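Aminotransferase, class III (Thermomicrobium roseum, PDB 6IO1) acts as a thermostable, (S)-enantioselective omega-transaminase that probably moves amino groups between substrates by way of a pyridoxal 5'-phosphate cofactor. Local coordinates at residues P187-G195 with E383-K393; V229-V237 with R374-V382. All blocks are in the same frame, centred on the assembly; numbering follows the deposited sequence.

Contact 1: P187-G195 with E383-K393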
loop_
_atom_site.group_PDB
_atom_site.type_symbol
_atom_site.label_atom_id
_atom_site.label_comp_id
_atom_site.label_asym_id
_atom_site.label_seq_id
_atom_site.Cartn_x
_atom_site.Cartn_y
_atom_site.Cartn_z
ATOM N N PRO B 187 -19.030 19.738 -4.806
ATOM C CA PRO B 187 -19.209 21.175 -5.031
ATOM C C PRO B 187 -18.757 21.412 -6.478
ATOM O O PRO B 187 -17.705 21.985 -6.693
ATOM C CB PRO B 187 -18.211 21.796 -4.045
ATOM C CG PRO B 187 -17.097 20.775 -3.965
ATOM C CD PRO B 187 -17.778 19.429 -4.112
ATOM N N TYR B 188 -19.592 20.964 -7.420
ATOM C CA TYR B 188 -19.321 21.006 -8.857
ATOM C C TYR B 188 -20.289 22.013 -9.476
ATOM O O TYR B 188 -21.390 21.666 -9.903
ATOM C CB TYR B 188 -19.474 19.596 -9.424
ATOM C CG TYR B 188 -19.234 19.399 -10.902
ATOM C CD1 TYR B 188 -18.415 20.252 -11.628
ATOM C CD2 TYR B 188 -19.814 18.326 -11.566
ATOM C CE1 TYR B 188 -18.202 20.046 -12.981
ATOM C CE2 TYR B 188 -19.604 18.116 -12.910
ATOM C CZ TYR B 188 -18.797 18.977 -13.615
ATOM O OH TYR B 188 -18.588 18.766 -14.958
ATOM N N LYS B 189 -19.858 23.278 -9.529
ATOM C CA LYS B 189 -20.753 24.369 -9.911
ATOM C C LYS B 189 -21.206 24.268 -11.363
ATOM O O LYS B 189 -22.342 24.634 -11.686
ATOM C CB LYS B 189 -20.070 25.714 -9.667
ATOM C CG LYS B 189 -21.027 26.889 -9.602
ATOM C CD LYS B 189 -20.272 28.201 -9.482
ATOM C CE LYS B 189 -21.217 29.347 -9.179
ATOM N NZ LYS B 189 -20.629 30.672 -9.523
ATOM N N TYR B 190 -20.330 23.796 -12.254
ATOM C CA TYR B 190 -20.633 23.813 -13.684
ATOM C C TYR B 190 -21.918 23.057 -14.001
ATOM O O TYR B 190 -22.685 23.465 -14.882
ATOM C CB TYR B 190 -19.461 23.229 -14.471
ATOM C CG TYR B 190 -19.684 23.138 -15.963
ATOM C CD1 TYR B 190 -19.842 24.281 -16.735
ATOM C CD2 TYR B 190 -19.724 21.905 -16.602
ATOM C CE1 TYR B 190 -20.039 24.199 -18.101
ATOM C CE2 TYR B 190 -19.923 21.813 -17.966
ATOM C CZ TYR B 190 -20.081 22.962 -18.710
ATOM O OH TYR B 190 -20.278 22.872 -20.070
ATOM N N ARG B 191 -22.172 21.953 -13.299
ATOM C CA ARG B 191 -23.364 21.155 -13.543
ATOM C C ARG B 191 -24.345 21.127 -12.382
ATOM O O ARG B 191 -25.521 20.825 -12.602
ATOM C CB ARG B 191 -22.971 19.712 -13.894
ATOM C CG ARG B 191 -22.113 19.607 -15.140
ATOM C CD ARG B 191 -21.946 18.167 -15.593
ATOM N NE ARG B 191 -21.263 18.088 -16.881
ATOM C CZ ARG B 191 -21.885 18.090 -18.056
ATOM N NH1 ARG B 191 -23.210 18.143 -18.107
ATOM N NH2 ARG B 191 -21.184 18.020 -19.179
ATOM N N PHE B 192 -23.903 21.430 -11.160
ATOM C CA PHE B 192 -24.769 21.346 -9.992
ATOM C C PHE B 192 -25.073 22.699 -9.365
ATOM O O PHE B 192 -25.898 22.763 -8.447
ATOM C CB PHE B 192 -24.146 20.425 -8.926
ATOM C CG PHE B 192 -23.850 19.023 -9.409
ATOM C CD1 PHE B 192 -24.426 18.522 -10.567
ATOM C CD2 PHE B 192 -22.990 18.205 -8.695
ATOM C CE1 PHE B 192 -24.145 17.242 -11.006
ATOM C CE2 PHE B 192 -22.708 16.921 -9.127
ATOM C CZ PHE B 192 -23.287 16.440 -10.285
ATOM N N GLY B 193 -24.433 23.772 -9.825
ATOM C CA GLY B 193 -24.672 25.098 -9.287
ATOM C C GLY B 193 -25.063 26.106 -10.349
ATOM O O GLY B 193 -24.703 27.283 -10.258
ATOM N N GLU B 194 -25.798 25.648 -11.363
ATOM C CA GLU B 194 -26.167 26.501 -12.487
ATOM C C GLU B 194 -27.000 27.692 -12.031
ATOM O O GLU B 194 -27.937 27.547 -11.239
ATOM C CB GLU B 194 -26.939 25.694 -13.528
ATOM C CG GLU B 194 -26.063 24.946 -14.519
ATOM C CD GLU B 194 -26.792 24.634 -15.810
ATOM O OE1 GLU B 194 -27.892 24.047 -15.747
ATOM O OE2 GLU B 194 -26.265 24.977 -16.889
ATOM N N GLY B 195 -26.657 28.872 -12.541
ATOM C CA GLY B 195 -27.401 30.078 -12.222
ATOM C C GLY B 195 -27.331 30.480 -10.768
ATOM O O GLY B 195 -28.279 31.077 -10.247
ATOM N N GLU B 383 -13.078 20.058 -19.938
ATOM C CA GLU B 383 -14.274 19.230 -20.021
ATOM C C GLU B 383 -14.862 19.341 -21.422
ATOM O O GLU B 383 -15.187 20.442 -21.880
ATOM C CB GLU B 383 -15.301 19.653 -18.972
ATOM C CG GLU B 383 -16.615 18.892 -19.057
ATOM C CD GLU B 383 -17.421 18.967 -17.776
ATOM O OE1 GLU B 383 -16.873 19.422 -16.750
ATOM O OE2 GLU B 383 -18.604 18.565 -17.793
ATOM N N VAL B 384 -14.999 18.203 -22.097
ATOM C CA VAL B 384 -15.457 18.152 -23.479
ATOM C C VAL B 384 -16.932 17.777 -23.500
ATOM O O VAL B 384 -17.358 16.849 -22.803
ATOM C CB VAL B 384 -14.621 17.154 -24.300
ATOM C CG1 VAL B 384 -15.240 16.933 -25.671
ATOM C CG2 VAL B 384 -13.189 17.651 -24.430
ATOM N N VAL B 385 -17.712 18.509 -24.298
ATOM C CA VAL B 385 -19.142 18.287 -24.448
ATOM C C VAL B 385 -19.469 18.315 -25.935
ATOM O O VAL B 385 -18.742 18.896 -26.742
ATOM C CB VAL B 385 -19.991 19.336 -23.695
ATOM C CG1 VAL B 385 -19.807 19.197 -22.192
ATOM C CG2 VAL B 385 -19.637 20.740 -24.160
ATOM N N ARG B 386 -20.569 17.656 -26.297
ATOM C CA ARG B 386 -21.001 17.685 -27.690
ATOM C C ARG B 386 -21.435 19.088 -28.098
ATOM O O ARG B 386 -21.201 19.511 -29.236
ATOM C CB ARG B 386 -22.140 16.688 -27.910
ATOM C CG ARG B 386 -21.817 15.265 -27.483
ATOM C CD ARG B 386 -22.866 14.287 -27.988
ATOM N NE ARG B 386 -22.697 13.954 -29.400
ATOM C CZ ARG B 386 -23.528 13.175 -30.088
ATOM N NH1 ARG B 386 -24.594 12.651 -29.500
ATOM N NH2 ARG B 386 -23.291 12.923 -31.368
ATOM N N ASP B 387 -22.065 19.819 -27.183
ATOM C CA ASP B 387 -22.609 21.139 -27.462
ATOM C C ASP B 387 -22.542 21.979 -26.195
ATOM O O ASP B 387 -22.875 21.493 -25.111
ATOM C CB ASP B 387 -24.048 21.049 -27.980
ATOM C CG ASP B 387 -24.663 22.407 -28.234
ATOM O OD1 ASP B 387 -24.220 23.096 -29.177
ATOM O OD2 ASP B 387 -25.596 22.781 -27.496
ATOM N N LYS B 388 -22.096 23.232 -26.331
ATOM C CA LYS B 388 -21.978 24.094 -25.157
ATOM C C LYS B 388 -23.341 24.352 -24.532
ATOM O O LYS B 388 -23.488 24.318 -23.303
ATOM C CB LYS B 388 -21.350 25.431 -25.542
ATOM C CG LYS B 388 -19.884 25.417 -25.881
ATOM C CD LYS B 388 -19.525 26.755 -26.497
ATOM C CE LYS B 388 -18.383 27.413 -25.760
ATOM N NZ LYS B 388 -17.249 26.473 -25.553
ATOM N N ALA B 389 -24.349 24.607 -25.364
ATOM C CA ALA B 389 -25.689 24.874 -24.855
ATOM C C ALA B 389 -26.276 23.639 -24.184
ATOM O O ALA B 389 -26.782 23.713 -23.058
ATOM C CB ALA B 389 -26.593 25.364 -25.988
ATOM N N SER B 390 -26.224 22.491 -24.864
ATOM C CA SER B 390 -26.806 21.280 -24.298
ATOM C C SER B 390 -25.984 20.749 -23.130
ATOM O O SER B 390 -26.547 20.195 -22.180
ATOM C CB SER B 390 -26.949 20.211 -25.383
ATOM O OG SER B 390 -25.717 19.550 -25.613
ATOM N N LYS B 391 -24.658 20.888 -23.189
ATOM C CA LYS B 391 -23.730 20.404 -22.167
ATOM C C LYS B 391 -23.692 18.888 -22.087
ATOM O O LYS B 391 -23.180 18.330 -21.108
ATOM C CB LYS B 391 -24.057 20.967 -20.779
ATOM C CG LYS B 391 -23.635 22.397 -20.538
ATOM C CD LYS B 391 -23.985 22.782 -19.111
ATOM C CE LYS B 391 -23.445 24.146 -18.727
ATOM N NZ LYS B 391 -23.673 24.422 -17.280
ATOM N N GLU B 392 -24.211 18.238 -23.131
ATOM C CA GLU B 392 -24.274 16.755 -23.196
ATOM C C GLU B 392 -22.886 16.145 -23.433
ATOM O O GLU B 392 -22.155 16.625 -24.320
ATOM C CB GLU B 392 -25.246 16.320 -24.294
ATOM C CG GLU B 392 -24.886 16.856 -25.668
ATOM C CD GLU B 392 -25.767 16.346 -26.794
ATOM O OE1 GLU B 392 -25.771 16.976 -27.870
ATOM O OE2 GLU B 392 -26.443 15.318 -26.594
ATOM N N LYS B 393 -22.585 15.092 -22.669
ATOM C CA LYS B 393 -21.393 14.278 -22.749
ATOM C C LYS B 393 -21.469 13.414 -23.999
ATOM O O LYS B 393 -22.550 13.044 -24.460
ATOM C CB LYS B 393 -21.321 13.463 -21.452
ATOM C CG LYS B 393 -20.493 14.166 -20.404
ATOM C CD LYS B 393 -20.447 13.445 -19.115
ATOM C CE LYS B 393 -19.458 14.210 -18.341
ATOM N NZ LYS B 393 -19.729 15.561 -18.048
HETATM O O HOH W 1 -18.780 15.745 -15.150
HETATM O O HOH W 2 -20.893 24.962 -21.675
#
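A salt-bridge network of Arg191, Glu383 and Lys393 lies at the heart of this contact, with the pair Glu194 and Lys391 beside it. Arg191 grips the carboxylate side-on: NE reaches Glu383 OE2 at 2.9 Å and NH2 reaches the same oxygen at 3.0 Å. Guanidinium and carboxylate planes are only 24° apart, and OE2 is met almost along its C-O bond. The outer end of the guanidinium faces backbone, where NH1 and NH2 both donate to Lys391 O, NH2 at 2.8 Å, with Lys391 O close to the guanidinium plane. Because NH2 serves both acceptors, the flat group is held from two edges and its rotation is restrained. Lys393 NZ sits over a guanidinium face, 3.1 Å from Arg191 NH2; both cations share Glu383 OE2, although the lysine's bond to it is weak.

Tyr188, at the N-cap position of helix 189-192, approaches edge-on, its OH donating to the syn lone pair of Glu383 OE1 at 2.6 Å. A water also links this hydroxyl to Lys393 NZ. The helix follows strand 181-184, the outermost strand, within this chain, of the sheet that includes the parallel strands 146-150, 221-226 and 256-260, whereas Glu383 lies near the end of strand 379-384 of the other seven-stranded sheet; the network therefore bridges the two sheet systems of this class III aminotransferase.

A chi1 of 177° turns the Tyr190 ring away from its own amide nitrogen and alongside the extended Lys391 chain. The ammonium lies over one ring face, NZ 4.0 Å from the Tyr190 ring centroid and 23° off the normal, a cation-pi contact. That NZ also donates to Tyr190 O at 2.8 Å and to Glu194 OE2 at 2.7 Å, the carboxylate oxygen being approached from above its plane.

Contact 2: V229-V237 with R374-V382; sequences VQGAGGVVV and RGKGLMLLV
A beta hairpin of strands 370-376 and 379-384, closed by a type II' turn from Lys376 to Met379, packs here against the loop between strand 221-226 and helix 242-253, with Arg374 and Leu381 laid on Gly234 and Val235. The loop adjoins the cofactor pocket: Gly231 N bonds to Glu227, one of the residues around the bound PMP. Arg374 takes Gly234 O side-on, NE at 3.1 Å and NH2 at 2.8 Å, with the oxygen close to the guanidinium plane. NE also donates to Val235 O at 2.8 Å, coming from 51° above that carbonyl's plane, so one arginine satisfies two successive loop carbonyls. Its CG stands between the backbone N and carbonyl carbon (chi1 56°), from where an extended chain carries NE to the loop, while NH1 forms salt bridges with Glu372 and Glu383. A leucine here would probably leave both carbonyls without these donors and both carboxylates without this cation, freeing the Gly234 peptide to shift.

Beyond the polar grip the contact is largely aliphatic. Val235 and Leu381 run alongside one another, pointing opposite ways, Val235 CG2 lying 3.7 Å from Leu381 CB. Farther toward the turn, Val229 and Met379 meet tip to tip, with Val229 CG1 3.7 Å from Met379 CE. Later in the loop, Val237 CG2 rests 3.9 Å from Gly375 C, against the hairpin backbone itself.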
loop_
_atom_site.group_PDB
_atom_site.type_symbol
_atom_site.label_atom_id
_atom_site.label_comp_id
_atom_site.label_asym_id
_atom_site.label_seq_id
_atom_site.Cartn_x
_atom_site.Cartn_y
_atom_site.Cartn_z
ATOM N N VAL B 229 -8.948 20.179 -3.502
ATOM C CA VAL B 229 -9.453 20.166 -4.867
ATOM C C VAL B 229 -9.547 18.710 -5.294
ATOM O O VAL B 229 -8.533 18.000 -5.314
ATOM C CB VAL B 229 -8.551 20.962 -5.824
ATOM C CG1 VAL B 229 -9.054 20.835 -7.254
ATOM C CG2 VAL B 229 -8.483 22.419 -5.403
ATOM N N GLN B 230 -10.757 18.262 -5.621
ATOM C CA GLN B 230 -10.934 16.889 -6.074
ATOM C C GLN B 230 -10.164 16.689 -7.371
ATOM O O GLN B 230 -10.274 17.495 -8.295
ATOM C CB GLN B 230 -12.419 16.582 -6.272
ATOM C CG GLN B 230 -13.210 16.510 -4.973
ATOM C CD GLN B 230 -14.710 16.501 -5.194
ATOM O OE1 GLN B 230 -15.265 17.410 -5.811
ATOM N NE2 GLN B 230 -15.376 15.470 -4.686
ATOM N N GLY B 231 -9.367 15.627 -7.435
ATOM C CA GLY B 231 -8.475 15.449 -8.564
ATOM C C GLY B 231 -8.928 14.423 -9.580
ATOM O O GLY B 231 -9.228 14.768 -10.727
ATOM N N ALA B 232 -8.979 13.153 -9.172
ATOM C CA ALA B 232 -9.393 12.103 -10.095
ATOM C C ALA B 232 -10.863 12.237 -10.469
ATOM O O ALA B 232 -11.257 11.849 -11.575
ATOM C CB ALA B 232 -9.120 10.729 -9.487
ATOM N N GLY B 233 -11.684 12.769 -9.564
ATOM C CA GLY B 233 -13.096 12.948 -9.848
ATOM C C GLY B 233 -13.386 13.927 -10.967
ATOM O O GLY B 233 -14.495 13.917 -11.512
ATOM N N GLY B 234 -12.424 14.777 -11.320
ATOM C CA GLY B 234 -12.635 15.709 -12.411
ATOM C C GLY B 234 -12.181 17.133 -12.161
ATOM O O GLY B 234 -12.763 18.068 -12.719
ATOM N N VAL B 235 -11.134 17.306 -11.349
ATOM C CA VAL B 235 -10.562 18.614 -11.032
ATOM C C VAL B 235 -11.688 19.568 -10.653
ATOM O O VAL B 235 -11.931 20.570 -11.334
ATOM C CB VAL B 235 -9.713 19.160 -12.195
ATOM C CG1 VAL B 235 -8.960 20.421 -11.772
ATOM C CG2 VAL B 235 -8.729 18.104 -12.663
ATOM N N VAL B 236 -12.401 19.247 -9.579
ATOM C CA VAL B 236 -13.511 20.067 -9.117
ATOM C C VAL B 236 -12.948 21.107 -8.157
ATOM O O VAL B 236 -12.615 20.794 -7.011
ATOM C CB VAL B 236 -14.600 19.221 -8.448
ATOM C CG1 VAL B 236 -15.772 20.097 -8.035
ATOM C CG2 VAL B 236 -15.059 18.117 -9.385
ATOM N N VAL B 237 -12.847 22.346 -8.624
ATOM C CA VAL B 237 -12.373 23.446 -7.793
ATOM C C VAL B 237 -13.558 23.955 -6.984
ATOM O O VAL B 237 -14.573 24.365 -7.565
ATOM C CB VAL B 237 -11.744 24.563 -8.640
ATOM C CG1 VAL B 237 -11.170 25.649 -7.745
ATOM C CG2 VAL B 237 -10.667 23.993 -9.551
ATOM N N ARG B 374 -11.125 24.408 -16.334
ATOM C CA ARG B 374 -10.978 24.780 -14.935
ATOM C C ARG B 374 -9.639 24.282 -14.417
ATOM O O ARG B 374 -9.054 23.348 -14.966
ATOM C CB ARG B 374 -12.126 24.230 -14.075
ATOM C CG ARG B 374 -12.312 22.724 -14.148
ATOM C CD ARG B 374 -13.525 22.298 -13.339
ATOM N NE ARG B 374 -13.787 20.865 -13.443
ATOM C CZ ARG B 374 -14.561 20.310 -14.371
ATOM N NH1 ARG B 374 -15.161 21.072 -15.276
ATOM N NH2 ARG B 374 -14.745 18.998 -14.387
ATOM N N GLY B 375 -9.134 24.942 -13.383
ATOM C CA GLY B 375 -7.874 24.522 -12.808
ATOM C C GLY B 375 -7.548 25.264 -11.535
ATOM O O GLY B 375 -8.034 26.374 -11.290
ATOM N N LYS B 376 -6.708 24.624 -10.727
ATOM C CA LYS B 376 -6.110 25.219 -9.540
ATOM C C LYS B 376 -4.647 24.811 -9.506
ATOM O O LYS B 376 -4.337 23.614 -9.520
ATOM C CB LYS B 376 -6.827 24.778 -8.264
ATOM C CG LYS B 376 -6.266 25.416 -7.008
ATOM C CD LYS B 376 -6.428 26.926 -7.035
ATOM C CE LYS B 376 -5.834 27.560 -5.790
ATOM N NZ LYS B 376 -5.813 29.047 -5.880
ATOM N N GLY B 377 -3.756 25.798 -9.490
ATOM C CA GLY B 377 -2.338 25.489 -9.536
ATOM C C GLY B 377 -2.031 24.741 -10.815
ATOM O O GLY B 377 -2.443 25.142 -11.908
ATOM N N LEU B 378 -1.333 23.620 -10.684
ATOM C CA LEU B 378 -0.982 22.802 -11.836
ATOM C C LEU B 378 -2.010 21.717 -12.131
ATOM O O LEU B 378 -1.774 20.883 -13.012
ATOM C CB LEU B 378 0.400 22.182 -11.639
ATOM C CG LEU B 378 1.530 23.074 -12.154
ATOM C CD1 LEU B 378 2.844 22.341 -12.094
ATOM C CD2 LEU B 378 1.243 23.544 -13.572
ATOM N N MET B 379 -3.136 21.702 -11.420
ATOM C CA MET B 379 -4.216 20.765 -11.705
ATOM C C MET B 379 -5.178 21.420 -12.688
ATOM O O MET B 379 -5.800 22.434 -12.358
ATOM C CB MET B 379 -4.947 20.373 -10.421
ATOM C CG MET B 379 -4.040 19.868 -9.314
ATOM S SD MET B 379 -4.915 19.621 -7.757
ATOM C CE MET B 379 -6.258 18.561 -8.286
ATOM N N LEU B 380 -5.307 20.858 -13.892
ATOM C CA LEU B 380 -6.147 21.484 -14.904
ATOM C C LEU B 380 -6.989 20.437 -15.618
ATOM O O LEU B 380 -6.587 19.279 -15.751
ATOM C CB LEU B 380 -5.307 22.269 -15.922
ATOM C CG LEU B 380 -4.465 23.412 -15.348
ATOM C CD1 LEU B 380 -2.987 23.048 -15.345
ATOM C CD2 LEU B 380 -4.704 24.706 -16.110
ATOM N N LEU B 381 -8.164 20.864 -16.084
ATOM C CA LEU B 381 -9.078 19.990 -16.802
ATOM C C LEU B 381 -9.812 20.771 -17.884
ATOM O O LEU B 381 -10.275 21.897 -17.657
ATOM C CB LEU B 381 -10.093 19.335 -15.857
ATOM C CG LEU B 381 -10.922 18.183 -16.436
ATOM C CD1 LEU B 381 -11.145 17.113 -15.390
ATOM C CD2 LEU B 381 -12.258 18.668 -16.976
ATOM N N VAL B 382 -9.903 20.152 -19.057
ATOM C CA VAL B 382 -10.718 20.603 -20.178
ATOM C C VAL B 382 -11.873 19.619 -20.303
ATOM O O VAL B 382 -11.666 18.463 -20.698
ATOM C CB VAL B 382 -9.907 20.671 -21.480
ATOM C CG1 VAL B 382 -10.799 21.090 -22.642
ATOM C CG2 VAL B 382 -8.723 21.613 -21.330
#

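From the N terminus, the chain first reaches 187-195, just after strand 181-184, then 229-237, just after strand 221-226 of the same sheet. The hairpin of strands 370-376 and 379-384 comes next, supplying 374-382 and the start of 383-393, the rest of which is the loop that follows. Contact 2 thus closes a loop nested inside the one closed by contact 1, and both tie the sheet bearing strands 181-184 and 221-226 to the hairpin at one edge of the other sheet. Their centres are 15 Å apart, yet they touch: Arg374 NH1 forms a salt bridge with Glu383 OE1 at 2.8 Å, and Val236 CG1 packs 3.8 Å from Tyr188 CA.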